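Local coordinates for probable sugar ABC transporter, sugar-binding protein (Streptococcus pneumoniae, PDB 2W7Y), which binds the blood group A trisaccharide and probably delivers such host glycans to an ABC transporter for uptake into the pneumococcal cell, at residues T80-N83 / G84-D88; K244-M247 / K248-A252; D335-Q338 / K339-E343; T398-I401 / N402-E406; E410-V414 / D415-K419. One frame throughout, in Å; residues are numbered along the deposited sequence.

Interaction 1 of 5, residues T80-N83 / G84-D88; sequences TPVN and GDLKD
V82 lays its CB and CG2 against a single methyl of L86, across the turn that carries the chain from the end of strand 76-81 into helix 86-94. CB of V82 is 3.8 Å from L86 CD2, and the two side chains meet at a slant. Both are buried, although N83, G84 and D85 between them are exposed. With CG1 of V82 anti to its own N (chi1 173°), CG2 is the branch that faces L86, while CG1 lies 4.2 Å from the carbonyl oxygen of D85. A water spans the turn, donating to V82 O and to G84 O at 2.7 Å each. G84 takes a backbone conformation that brings the position of a CB against N83 O. D85 is the N-cap: its OD1 accepts from K87 N at 3.3 Å, with the donor 44° out of the carboxylate plane. The same oxygen turns its syn lone pair to K87 NZ, also 3.3 Å away, in a salt bridge. Before the turn, the backbone of V82 bonds to H44 of strand 39-44, and beyond it L86 touches A106. The side chain of L86 lies about 4 Å from the bound fucose, so L86 borders the sugar site, while the D85 carboxylate offers a capping acceptor and a negative charge that probably suits a helix start.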
loop_
_atom_site.group_PDB
_atom_site.type_symbol
_atom_site.label_atom_id
_atom_site.label_comp_id
_atom_site.label_asym_id
_atom_site.label_seq_id
_atom_site.Cartn_x
_atom_site.Cartn_y
_atom_site.Cartn_z
ATOM N N THR A 80 9.743 -10.931 -15.859
ATOM C CA THR A 80 10.544 -9.789 -16.265
ATOM C C THR A 80 10.547 -8.760 -15.138
ATOM O O THR A 80 9.532 -8.102 -14.895
ATOM C CB THR A 80 10.012 -9.156 -17.575
ATOM O OG1 THR A 80 9.892 -10.168 -18.584
ATOM C CG2 THR A 80 10.950 -8.068 -18.072
ATOM N N PRO A 81 11.686 -8.641 -14.429
ATOM C CA PRO A 81 11.835 -7.663 -13.349
ATOM C C PRO A 81 11.935 -6.250 -13.915
ATOM O O PRO A 81 12.784 -5.984 -14.772
ATOM C CB PRO A 81 13.163 -8.064 -12.682
ATOM C CG PRO A 81 13.511 -9.413 -13.241
ATOM C CD PRO A 81 12.907 -9.447 -14.603
ATOM N N VAL A 82 11.068 -5.362 -13.443
ATOM C CA VAL A 82 11.013 -3.993 -13.942
ATOM C C VAL A 82 11.712 -3.026 -12.991
ATOM O O VAL A 82 11.344 -2.913 -11.819
ATOM C CB VAL A 82 9.549 -3.535 -14.195
ATOM C CG1 VAL A 82 9.501 -2.058 -14.557
ATOM C CG2 VAL A 82 8.900 -4.385 -15.287
ATOM N N ASN A 83 12.731 -2.343 -13.507
ATOM C CA ASN A 83 13.415 -1.290 -12.769
ATOM C C ASN A 83 12.822 0.054 -13.175
ATOM O O ASN A 83 13.083 0.558 -14.274
ATOM C CB ASN A 83 14.926 -1.339 -13.026
ATOM C CG ASN A 83 15.721 -0.436 -12.086
ATOM O OD1 ASN A 83 16.845 -0.042 -12.401
ATOM N ND2 ASN A 83 15.149 -0.117 -10.926
ATOM N N GLY A 84 12.008 0.618 -12.288
ATOM C CA GLY A 84 11.259 1.834 -12.582
ATOM C C GLY A 84 9.778 1.654 -12.321
ATOM O O GLY A 84 9.375 0.764 -11.571
ATOM N N ASP A 85 8.961 2.491 -12.952
ATOM C CA ASP A 85 7.529 2.495 -12.689
ATOM C C ASP A 85 6.809 1.337 -13.372
ATOM O O ASP A 85 6.891 1.178 -14.591
ATOM C CB ASP A 85 6.907 3.832 -13.104
ATOM C CG ASP A 85 5.782 4.266 -12.179
ATOM O OD1 ASP A 85 5.077 3.396 -11.619
ATOM O OD2 ASP A 85 5.608 5.489 -12.004
ATOM N N LEU A 86 6.114 0.534 -12.566
ATOM C CA LEU A 86 5.285 -0.566 -13.058
ATOM C C LEU A 86 4.037 -0.063 -13.767
ATOM O O LEU A 86 3.521 -0.729 -14.668
ATOM C CB LEU A 86 4.871 -1.496 -11.913
ATOM C CG LEU A 86 5.859 -2.559 -11.428
ATOM C CD1 LEU A 86 5.344 -3.191 -10.139
ATOM C CD2 LEU A 86 6.104 -3.622 -12.494
ATOM N N LYS A 87 3.552 1.103 -13.348
ATOM C CA LYS A 87 2.372 1.724 -13.952
ATOM C C LYS A 87 2.606 2.101 -15.413
ATOM O O LYS A 87 1.671 2.077 -16.214
ATOM C CB LYS A 87 1.931 2.953 -13.157
ATOM C CG LYS A 87 1.372 2.636 -11.782
ATOM C CD LYS A 87 0.592 3.809 -11.181
ATOM C CE LYS A 87 1.466 5.031 -10.922
ATOM N NZ LYS A 87 2.578 4.753 -9.976
ATOM N N ASP A 88 3.850 2.448 -15.748
ATOM C CA ASP A 88 4.236 2.770 -17.122
ATOM C C ASP A 88 4.107 1.567 -18.061
ATOM O O ASP A 88 3.602 1.709 -19.172
ATOM C CB ASP A 88 5.655 3.347 -17.175
ATOM C CG ASP A 88 5.742 4.763 -16.606
ATOM O OD1 ASP A 88 4.709 5.326 -16.180
ATOM O OD2 ASP A 88 6.861 5.315 -16.590
HETATM O O HOH W 1 9.643 -1.585 -10.227
#

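Interaction 2 of 5, residues K244-M247 / K248-A252; sequences KMVM and KEIQA
V246 and I250 lie side by side one turn apart on helix 237-252, CG1 of V246 3.7 Å from CD1 of I250. The same methyl of I250 also folds over V246 O, at 3.2 Å. That carbonyl is satisfied by I250 N at 2.8 Å, the donor lying in the carbonyl plane. Three more bonds of the ladder are K248 N to K244 O, E249 N to M245 O and Q251 N to M247 O; in each the donor is tilted about 30° from the plane of its acceptor. The polar ends of the side chains find their partners farther off. K244, its chain fully extended, makes a salt bridge from NZ to D415, and E249 OE1 pairs with R193. Q251 NE2 donates to V412 O and A409 O. CD of K248 passes 4.1 Å from CG of K244. K244 NZ and K248 NZ stay 5.9 Å apart, and D415, paired with K244, probably offsets part of that lysine's charge. M245 and M247 are selenomethionines. Around this turn, helix 182-193 receives M245, V246 and E249, helix 207-215 packs on V246 and I250, and helix 414-427 lies along K244, M247 and Q251.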
loop_
_atom_site.group_PDB
_atom_site.type_symbol
_atom_site.label_atom_id
_atom_site.label_comp_id
_atom_site.label_asym_id
_atom_site.label_seq_id
_atom_site.Cartn_x
_atom_site.Cartn_y
_atom_site.Cartn_z
ATOM N N LYS A 244 -6.975 20.118 4.885
ATOM C CA LYS A 244 -6.410 21.269 5.597
ATOM C C LYS A 244 -5.559 20.889 6.817
ATOM O O LYS A 244 -4.477 21.448 7.019
ATOM C CB LYS A 244 -7.522 22.244 6.002
ATOM C CG LYS A 244 -7.020 23.556 6.580
ATOM C CD LYS A 244 -8.162 24.503 6.895
ATOM C CE LYS A 244 -7.670 25.696 7.694
ATOM N NZ LYS A 244 -8.755 26.672 7.981
HETATM N N MSE A 245 -6.063 19.954 7.620
HETATM C CA MSE A 245 -5.344 19.412 8.777
HETATM C C MSE A 245 -3.972 18.856 8.407
HETATM O O MSE A 245 -2.982 19.131 9.085
HETATM C CB MSE A 245 -6.161 18.293 9.425
HETATM C CG MSE A 245 -7.205 18.744 10.421
HETATM SE SE MSE A 245 -8.627 17.415 10.521
HETATM C CE MSE A 245 -9.047 17.497 12.429
ATOM N N VAL A 246 -3.934 18.071 7.331
ATOM C CA VAL A 246 -2.723 17.372 6.887
ATOM C C VAL A 246 -1.715 18.340 6.254
ATOM O O VAL A 246 -0.522 18.271 6.552
ATOM C CB VAL A 246 -3.068 16.191 5.929
ATOM C CG1 VAL A 246 -1.814 15.495 5.423
ATOM C CG2 VAL A 246 -3.969 15.188 6.632
HETATM N N MSE A 247 -2.208 19.243 5.406
HETATM C CA MSE A 247 -1.390 20.286 4.781
HETATM C C MSE A 247 -0.723 21.225 5.784
HETATM O O MSE A 247 0.413 21.639 5.580
HETATM C CB MSE A 247 -2.223 21.103 3.792
HETATM C CG MSE A 247 -2.521 20.382 2.495
HETATM SE SE MSE A 247 -3.643 21.442 1.314
HETATM C CE MSE A 247 -3.466 20.366 -0.296
ATOM N N LYS A 248 -1.438 21.566 6.854
ATOM C CA LYS A 248 -0.892 22.375 7.945
ATOM C C LYS A 248 0.242 21.645 8.659
ATOM O O LYS A 248 1.256 22.254 9.021
ATOM C CB LYS A 248 -1.989 22.733 8.953
ATOM C CG LYS A 248 -2.872 23.901 8.544
ATOM C CD LYS A 248 -4.099 24.006 9.438
ATOM C CE LYS A 248 -3.735 24.359 10.879
ATOM N NZ LYS A 248 -4.912 24.262 11.793
ATOM N N GLU A 249 0.059 20.341 8.859
ATOM C CA GLU A 249 1.060 19.499 9.506
ATOM C C GLU A 249 2.269 19.247 8.604
ATOM O O GLU A 249 3.407 19.223 9.074
ATOM C CB GLU A 249 0.435 18.180 9.978
ATOM C CG GLU A 249 1.348 17.302 10.836
ATOM C CD GLU A 249 1.995 18.038 12.005
ATOM O OE1 GLU A 249 3.092 17.618 12.415
ATOM O OE2 GLU A 249 1.424 19.026 12.515
ATOM N N ILE A 250 2.012 19.074 7.311
ATOM C CA ILE A 250 3.066 18.908 6.309
ATOM C C ILE A 250 3.911 20.187 6.159
ATOM O O ILE A 250 5.129 20.116 5.949
ATOM C CB ILE A 250 2.463 18.457 4.945
ATOM C CG1 ILE A 250 2.427 16.927 4.817
ATOM C CG2 ILE A 250 3.269 18.994 3.778
ATOM C CD1 ILE A 250 1.801 16.157 5.979
ATOM N N GLN A 251 3.263 21.346 6.284
ATOM C CA GLN A 251 3.954 22.633 6.215
ATOM C C GLN A 251 4.804 22.862 7.470
ATOM O O GLN A 251 5.937 23.335 7.382
ATOM C CB GLN A 251 2.951 23.771 6.016
ATOM C CG GLN A 251 3.554 25.037 5.416
ATOM C CD GLN A 251 2.503 26.059 5.041
ATOM O OE1 GLN A 251 1.773 26.555 5.895
ATOM N NE2 GLN A 251 2.423 26.383 3.757
ATOM N N ALA A 252 4.249 22.501 8.626
ATOM C CA ALA A 252 4.961 22.550 9.902
ATOM C C ALA A 252 6.117 21.551 9.940
ATOM O O ALA A 252 7.113 21.770 10.630
ATOM C CB ALA A 252 3.996 22.287 11.055
#

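Interaction 3 of 5, residues D335-Q338 / K339-E343; sequences DDVQ and KVIFE
Helix 335-343 is a short alpha-helix that packs on helix 54-69, and this contact spans its whole length, tied by i to i+4 backbone bonds. I341 N donates to V337 O at 2.8 Å, in the carbonyl plane. F342 N to Q338 O and K339 N to D335 O follow at 3.0 Å and 3.2 Å, while V340 N to D336 O is weak at 3.5 Å. Among the side chains, CG1 of V337 stands 4.3 Å from CG1 of I341, a loose apolar pair on the buried side. V337 and V340 both touch L62, and I341 meets M59, so this side faces helix 54-69. The ring of F342 leads off instead to helices 356-361 and 366-379. At the helix start, D335 OD1 accepts from N351 ND2. The amide of Q338 turns back toward the preceding residues, where NE2 donates to M332 O and S334 O, so both hydrogens of the buried amide probably have a carbonyl to meet. A bend at chi2 (59°) lifts the amide alongside I341, with the two side chains pointing the same way and Q338 OE1 3.9 Å from I341 CG1.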
loop_
_atom_site.group_PDB
_atom_site.type_symbol
_atom_site.label_atom_id
_atom_site.label_comp_id
_atom_site.label_asym_id
_atom_site.label_seq_id
_atom_site.Cartn_x
_atom_site.Cartn_y
_atom_site.Cartn_z
ATOM N N ASP A 335 -1.525 -22.318 -0.472
ATOM C CA ASP A 335 -1.136 -22.476 0.934
ATOM C C ASP A 335 0.376 -22.423 1.161
ATOM O O ASP A 335 0.846 -21.726 2.062
ATOM C CB ASP A 335 -1.700 -23.786 1.501
ATOM C CG ASP A 335 -3.201 -23.726 1.765
ATOM O OD1 ASP A 335 -3.819 -22.662 1.538
ATOM O OD2 ASP A 335 -3.762 -24.754 2.208
ATOM N N ASP A 336 1.121 -23.162 0.340
ATOM C CA ASP A 336 2.574 -23.284 0.488
ATOM C C ASP A 336 3.344 -22.012 0.124
ATOM O O ASP A 336 4.327 -21.669 0.782
ATOM C CB ASP A 336 3.100 -24.478 -0.321
ATOM C CG ASP A 336 2.625 -25.818 0.226
ATOM O OD1 ASP A 336 2.166 -25.877 1.388
ATOM O OD2 ASP A 336 2.712 -26.822 -0.512
ATOM N N VAL A 337 2.896 -21.323 -0.920
ATOM C CA VAL A 337 3.525 -20.068 -1.345
ATOM C C VAL A 337 3.239 -18.942 -0.347
ATOM O O VAL A 337 4.123 -18.136 -0.041
ATOM C CB VAL A 337 3.108 -19.672 -2.788
ATOM C CG1 VAL A 337 3.605 -18.268 -3.152
ATOM C CG2 VAL A 337 3.627 -20.699 -3.791
ATOM N N GLN A 338 2.011 -18.905 0.168
ATOM C CA GLN A 338 1.607 -17.894 1.147
ATOM C C GLN A 338 2.325 -18.012 2.485
ATOM O O GLN A 338 2.524 -17.009 3.167
ATOM C CB GLN A 338 0.091 -17.882 1.342
ATOM C CG GLN A 338 -0.591 -16.591 0.869
ATOM C CD GLN A 338 -0.357 -16.311 -0.590
ATOM O OE1 GLN A 338 -0.321 -15.155 -1.024
ATOM N NE2 GLN A 338 -0.178 -17.372 -1.363
ATOM N N LYS A 339 2.713 -19.232 2.850
ATOM C CA LYS A 339 3.556 -19.455 4.023
ATOM C C LYS A 339 4.926 -18.808 3.817
ATOM O O LYS A 339 5.495 -18.235 4.743
ATOM C CB LYS A 339 3.704 -20.950 4.313
ATOM C CG LYS A 339 4.405 -21.257 5.633
ATOM C CD LYS A 339 4.430 -22.737 5.931
ATOM C CE LYS A 339 5.022 -22.991 7.310
ATOM N NZ LYS A 339 4.880 -24.416 7.713
ATOM N N VAL A 340 5.439 -18.898 2.593
ATOM C CA VAL A 340 6.677 -18.215 2.209
ATOM C C VAL A 340 6.465 -16.700 2.199
ATOM O O VAL A 340 7.343 -15.951 2.623
ATOM C CB VAL A 340 7.210 -18.709 0.835
ATOM C CG1 VAL A 340 8.480 -17.962 0.441
ATOM C CG2 VAL A 340 7.467 -20.213 0.869
ATOM N N ILE A 341 5.294 -16.263 1.728
ATOM C CA ILE A 341 4.919 -14.844 1.741
ATOM C C ILE A 341 4.967 -14.258 3.156
ATOM O O ILE A 341 5.399 -13.130 3.331
ATOM C CB ILE A 341 3.523 -14.576 1.077
ATOM C CG1 ILE A 341 3.526 -14.928 -0.425
ATOM C CG2 ILE A 341 3.065 -13.134 1.309
ATOM C CD1 ILE A 341 4.423 -14.059 -1.320
ATOM N N PHE A 342 4.543 -15.025 4.158
ATOM C CA PHE A 342 4.617 -14.567 5.549
ATOM C C PHE A 342 6.001 -14.725 6.191
ATOM O O PHE A 342 6.496 -13.795 6.822
ATOM C CB PHE A 342 3.537 -15.233 6.417
ATOM C CG PHE A 342 3.527 -14.751 7.842
ATOM C CD1 PHE A 342 3.120 -13.458 8.152
ATOM C CD2 PHE A 342 3.942 -15.585 8.875
ATOM C CE1 PHE A 342 3.126 -13.006 9.465
ATOM C CE2 PHE A 342 3.945 -15.142 10.191
ATOM C CZ PHE A 342 3.540 -13.851 10.487
ATOM N N GLU A 343 6.621 -15.894 6.022
ATOM C CA GLU A 343 7.851 -16.247 6.751
ATOM C C GLU A 343 9.156 -15.713 6.146
ATOM O O GLU A 343 10.034 -15.258 6.880
ATOM C CB GLU A 343 7.955 -17.765 6.938
ATOM C CG GLU A 343 6.890 -18.372 7.842
ATOM C CD GLU A 343 7.165 -19.828 8.178
ATOM O OE1 GLU A 343 6.850 -20.244 9.313
ATOM O OE2 GLU A 343 7.699 -20.561 7.315
#

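Interaction 4 of 5, residues T398-I401 / N402-E406; sequences TAII and NALTE
I401 and T405 supply the polar feature of this turn of helix 394-406: I401 O is gripped twice, by T405 N at 3.0 Å and by T405 OG1 at 2.6 Å. The two donors reach the oxygen from opposite faces of its carbonyl plane, the hydroxyl 37° above it. OG1 gets there because it is anti to T405's own carbonyl carbon (chi1 -53°), which swings it back over the preceding turn. Regular main-chain bonds also join N402 N to T398 O at 2.9 Å, A403 N to A399 O and L404 N to I400 O. T398 OG1 makes the same kind of backward bond, to G394 O. The apolar contacts run alongside: CG2 of I400 lies 3.8 Å from CD1 of L404, the two side chains pointing the same way. On the exposed side, N402 rests its amide beside T398, OD1 3.9 Å from CG2. Buried I400 and L404 face helix 207-215, I400 on I208 and F211 and L404 on S207. A403 meets T421 of helix 414-427 and M247 of helix 237-252, and L404 adds V246 of the latter, so helices 207-215, 237-252 and 414-427 all pack against this one.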
loop_
_atom_site.group_PDB
_atom_site.type_symbol
_atom_site.label_atom_id
_atom_site.label_comp_id
_atom_site.label_asym_id
_atom_site.label_seq_id
_atom_site.Cartn_x
_atom_site.Cartn_y
_atom_site.Cartn_z
ATOM N N THR A 398 -2.409 10.044 -7.117
ATOM C CA THR A 398 -1.281 10.869 -7.572
ATOM C C THR A 398 -1.530 12.379 -7.434
ATOM O O THR A 398 -0.648 13.123 -6.992
ATOM C CB THR A 398 -0.889 10.516 -9.036
ATOM O OG1 THR A 398 -0.544 9.127 -9.124
ATOM C CG2 THR A 398 0.301 11.352 -9.515
ATOM N N ALA A 399 -2.726 12.825 -7.815
ATOM C CA ALA A 399 -3.124 14.235 -7.676
ATOM C C ALA A 399 -3.113 14.716 -6.221
ATOM O O ALA A 399 -2.638 15.815 -5.933
ATOM C CB ALA A 399 -4.497 14.472 -8.312
ATOM N N ILE A 400 -3.632 13.891 -5.315
ATOM C CA ILE A 400 -3.633 14.205 -3.881
ATOM C C ILE A 400 -2.216 14.225 -3.298
ATOM O O ILE A 400 -1.879 15.135 -2.551
ATOM C CB ILE A 400 -4.595 13.271 -3.069
ATOM C CG1 ILE A 400 -6.050 13.554 -3.457
ATOM C CG2 ILE A 400 -4.405 13.444 -1.552
ATOM C CD1 ILE A 400 -7.055 12.574 -2.889
ATOM N N ILE A 401 -1.398 13.232 -3.658
ATOM C CA ILE A 401 0.024 13.187 -3.271
ATOM C C ILE A 401 0.787 14.440 -3.711
ATOM O O ILE A 401 1.522 15.027 -2.912
ATOM C CB ILE A 401 0.736 11.901 -3.809
ATOM C CG1 ILE A 401 0.364 10.686 -2.958
ATOM C CG2 ILE A 401 2.269 12.058 -3.839
ATOM C CD1 ILE A 401 0.896 9.375 -3.524
ATOM N N ASN A 402 0.608 14.838 -4.972
ATOM C CA ASN A 402 1.224 16.061 -5.508
ATOM C C ASN A 402 0.800 17.332 -4.764
ATOM O O ASN A 402 1.635 18.188 -4.465
ATOM C CB ASN A 402 0.924 16.215 -7.005
ATOM C CG ASN A 402 1.657 15.198 -7.875
ATOM O OD1 ASN A 402 1.341 15.051 -9.057
ATOM N ND2 ASN A 402 2.635 14.498 -7.305
ATOM N N ALA A 403 -0.493 17.446 -4.467
ATOM C CA ALA A 403 -1.028 18.611 -3.756
ATOM C C ALA A 403 -0.513 18.702 -2.318
ATOM O O ALA A 403 -0.203 19.788 -1.832
ATOM C CB ALA A 403 -2.554 18.600 -3.779
ATOM N N LEU A 404 -0.425 17.555 -1.647
ATOM C CA LEU A 404 0.115 17.491 -0.287
ATOM C C LEU A 404 1.609 17.815 -0.259
ATOM O O LEU A 404 2.082 18.467 0.671
ATOM C CB LEU A 404 -0.163 16.128 0.355
ATOM C CG LEU A 404 -1.630 15.757 0.610
ATOM C CD1 LEU A 404 -1.745 14.300 1.021
ATOM C CD2 LEU A 404 -2.293 16.672 1.649
ATOM N N THR A 405 2.335 17.365 -1.282
ATOM C CA THR A 405 3.765 17.649 -1.436
ATOM C C THR A 405 4.018 19.143 -1.674
ATOM O O THR A 405 4.879 19.747 -1.028
ATOM C CB THR A 405 4.386 16.804 -2.588
ATOM O OG1 THR A 405 4.080 15.422 -2.384
ATOM C CG2 THR A 405 5.899 16.975 -2.654
ATOM N N GLU A 406 3.251 19.727 -2.592
ATOM C CA GLU A 406 3.321 21.153 -2.901
ATOM C C GLU A 406 3.024 22.054 -1.699
ATOM O O GLU A 406 3.563 23.162 -1.601
ATOM C CB GLU A 406 2.368 21.487 -4.050
ATOM C CG GLU A 406 2.836 20.995 -5.418
ATOM C CD GLU A 406 1.697 20.800 -6.418
ATOM O OE1 GLU A 406 0.562 21.258 -6.157
ATOM O OE2 GLU A 406 1.941 20.182 -7.475
#

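Interaction 5 of 5, residues E410-V414 / D415-K419; sequences ENVDV and DQKVK
D413 meets Q416 first: its OD2 accepts from Q416 N at 3.1 Å, a nearly straight bond (161° at the hydrogen) arriving on the anti side of the carboxylate, 31° out of its plane. The Q416 side chain crosses D413 at about a right angle, its CG 3.2 Å from the same OD2. Q416 reaches this place with chi1 61°, a torsion that places CG between its backbone N and carbonyl carbon and leans the chain across D413. Beside the cap, V412 CG1 rests 3.7 Å from K417 CB, residues that straddle the start of the helix. The main chain then takes over, with K417 N bonded to D413 O at 3.1 Å and V418 N to V414 O at 2.8 Å. Along the same side, V414 CG1 stands 4.2 Å from V418 CG2, and both valines pack on K244 of helix 237-252. Farther out, K417 NZ forms a salt bridge with E406 of helix 394-406. D413 thus serves as the N-cap of helix 414-427, with V412 and the aliphatic part of K417 meeting across the cap, much as in a hydrophobic staple.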
loop_
_atom_site.group_PDB
_atom_site.type_symbol
_atom_site.label_atom_id
_atom_site.label_comp_id
_atom_site.label_asym_id
_atom_site.label_seq_id
_atom_site.Cartn_x
_atom_site.Cartn_y
_atom_site.Cartn_z
ATOM N N GLU A 410 6.911 26.785 2.117
ATOM C CA GLU A 410 6.695 27.713 3.230
ATOM C C GLU A 410 5.841 28.932 2.848
ATOM O O GLU A 410 5.303 29.614 3.720
ATOM C CB GLU A 410 8.054 28.157 3.788
ATOM C CG GLU A 410 8.115 28.313 5.306
ATOM C CD GLU A 410 9.523 28.642 5.813
ATOM O OE1 GLU A 410 10.439 28.850 4.980
ATOM O OE2 GLU A 410 9.719 28.697 7.051
ATOM N N ASN A 411 5.714 29.178 1.544
ATOM C CA ASN A 411 5.016 30.349 1.004
ATOM C C ASN A 411 3.597 30.055 0.500
ATOM O O ASN A 411 2.946 30.916 -0.095
ATOM C CB ASN A 411 5.853 30.974 -0.118
ATOM C CG ASN A 411 6.190 29.979 -1.212
ATOM O OD1 ASN A 411 5.364 29.681 -2.076
ATOM N ND2 ASN A 411 7.410 29.452 -1.178
ATOM N N VAL A 412 3.121 28.840 0.743
ATOM C CA VAL A 412 1.806 28.427 0.279
ATOM C C VAL A 412 0.783 28.666 1.383
ATOM O O VAL A 412 0.980 28.246 2.527
ATOM C CB VAL A 412 1.800 26.937 -0.176
ATOM C CG1 VAL A 412 0.399 26.480 -0.551
ATOM C CG2 VAL A 412 2.732 26.736 -1.353
ATOM N N ASP A 413 -0.295 29.365 1.037
ATOM C CA ASP A 413 -1.427 29.543 1.940
ATOM C C ASP A 413 -2.276 28.276 1.910
ATOM O O ASP A 413 -2.709 27.841 0.837
ATOM C CB ASP A 413 -2.259 30.761 1.531
ATOM C CG ASP A 413 -3.484 30.954 2.404
ATOM O OD1 ASP A 413 -3.331 31.331 3.585
ATOM O OD2 ASP A 413 -4.607 30.741 1.907
ATOM N N VAL A 414 -2.503 27.688 3.086
ATOM C CA VAL A 414 -3.227 26.412 3.206
ATOM C C VAL A 414 -4.678 26.505 2.719
ATOM O O VAL A 414 -5.137 25.642 1.972
ATOM C CB VAL A 414 -3.174 25.839 4.658
ATOM C CG1 VAL A 414 -3.968 24.543 4.766
ATOM C CG2 VAL A 414 -1.732 25.601 5.092
ATOM N N ASP A 415 -5.382 27.557 3.134
ATOM C CA ASP A 415 -6.788 27.757 2.772
ATOM C C ASP A 415 -7.046 27.726 1.263
ATOM O O ASP A 415 -7.909 26.978 0.793
ATOM C CB ASP A 415 -7.325 29.061 3.373
ATOM C CG ASP A 415 -7.781 28.901 4.815
ATOM O OD1 ASP A 415 -8.047 27.759 5.244
ATOM O OD2 ASP A 415 -7.885 29.925 5.521
ATOM N N GLN A 416 -6.294 28.527 0.513
ATOM C CA GLN A 416 -6.474 28.604 -0.935
ATOM C C GLN A 416 -5.834 27.431 -1.674
ATOM O O GLN A 416 -6.196 27.147 -2.817
ATOM C CB GLN A 416 -5.999 29.956 -1.494
ATOM C CG GLN A 416 -4.526 30.262 -1.278
ATOM C CD GLN A 416 -4.140 31.671 -1.701
ATOM O OE1 GLN A 416 -3.362 31.850 -2.604
ATOM N NE2 GLN A 416 -4.685 32.643 -1.044
ATOM N N LYS A 417 -4.891 26.752 -1.019
ATOM C CA LYS A 417 -4.346 25.500 -1.538
ATOM C C LYS A 417 -5.382 24.377 -1.464
ATOM O O LYS A 417 -5.523 23.602 -2.414
ATOM C CB LYS A 417 -3.066 25.095 -0.800
ATOM C CG LYS A 417 -2.342 23.894 -1.415
ATOM C CD LYS A 417 -1.804 24.206 -2.804
ATOM C CE LYS A 417 -1.230 22.971 -3.469
ATOM N NZ LYS A 417 -0.599 23.308 -4.776
ATOM N N VAL A 418 -6.094 24.299 -0.338
ATOM C CA VAL A 418 -7.196 23.352 -0.171
ATOM C C VAL A 418 -8.230 23.561 -1.284
ATOM O O VAL A 418 -8.642 22.600 -1.942
ATOM C CB VAL A 418 -7.865 23.474 1.232
ATOM C CG1 VAL A 418 -9.238 22.809 1.255
ATOM C CG2 VAL A 418 -6.975 22.876 2.306
ATOM N N LYS A 419 -8.611 24.821 -1.504
ATOM C CA LYS A 419 -9.596 25.173 -2.523
ATOM C C LYS A 419 -9.135 24.825 -3.940
ATOM O O LYS A 419 -9.925 24.320 -4.744
ATOM C CB LYS A 419 -9.963 26.658 -2.442
ATOM C CG LYS A 419 -11.354 26.955 -2.975
ATOM C CD LYS A 419 -11.395 28.243 -3.762
ATOM C CE LYS A 419 -12.560 28.233 -4.732
ATOM N NZ LYS A 419 -12.488 29.351 -5.709
#

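In the fold
In chain order the contacts run 1, 2, 3, 4, 5, but in space they fall into groups. Interactions 2, 4 and 5 form one helical cluster, centres 10 to 13 Å apart, in which helices 237-252, 394-406 and 414-427 pack together; interaction 4 meets interaction 2 through apolar packing and interaction 5 through a salt bridge and packing, and interactions 2 and 5 also touch. Interaction 3 lies on the other side of the chain's centre, its centre about 40 Å from that of interaction 2. Interaction 1, by strand 76-81, sits between, its nearest atoms about 5 Å from interaction 4. The trisaccharide is near 1, 3 and 4, consistent with a solute-binding protein holding its sugar between two lobes.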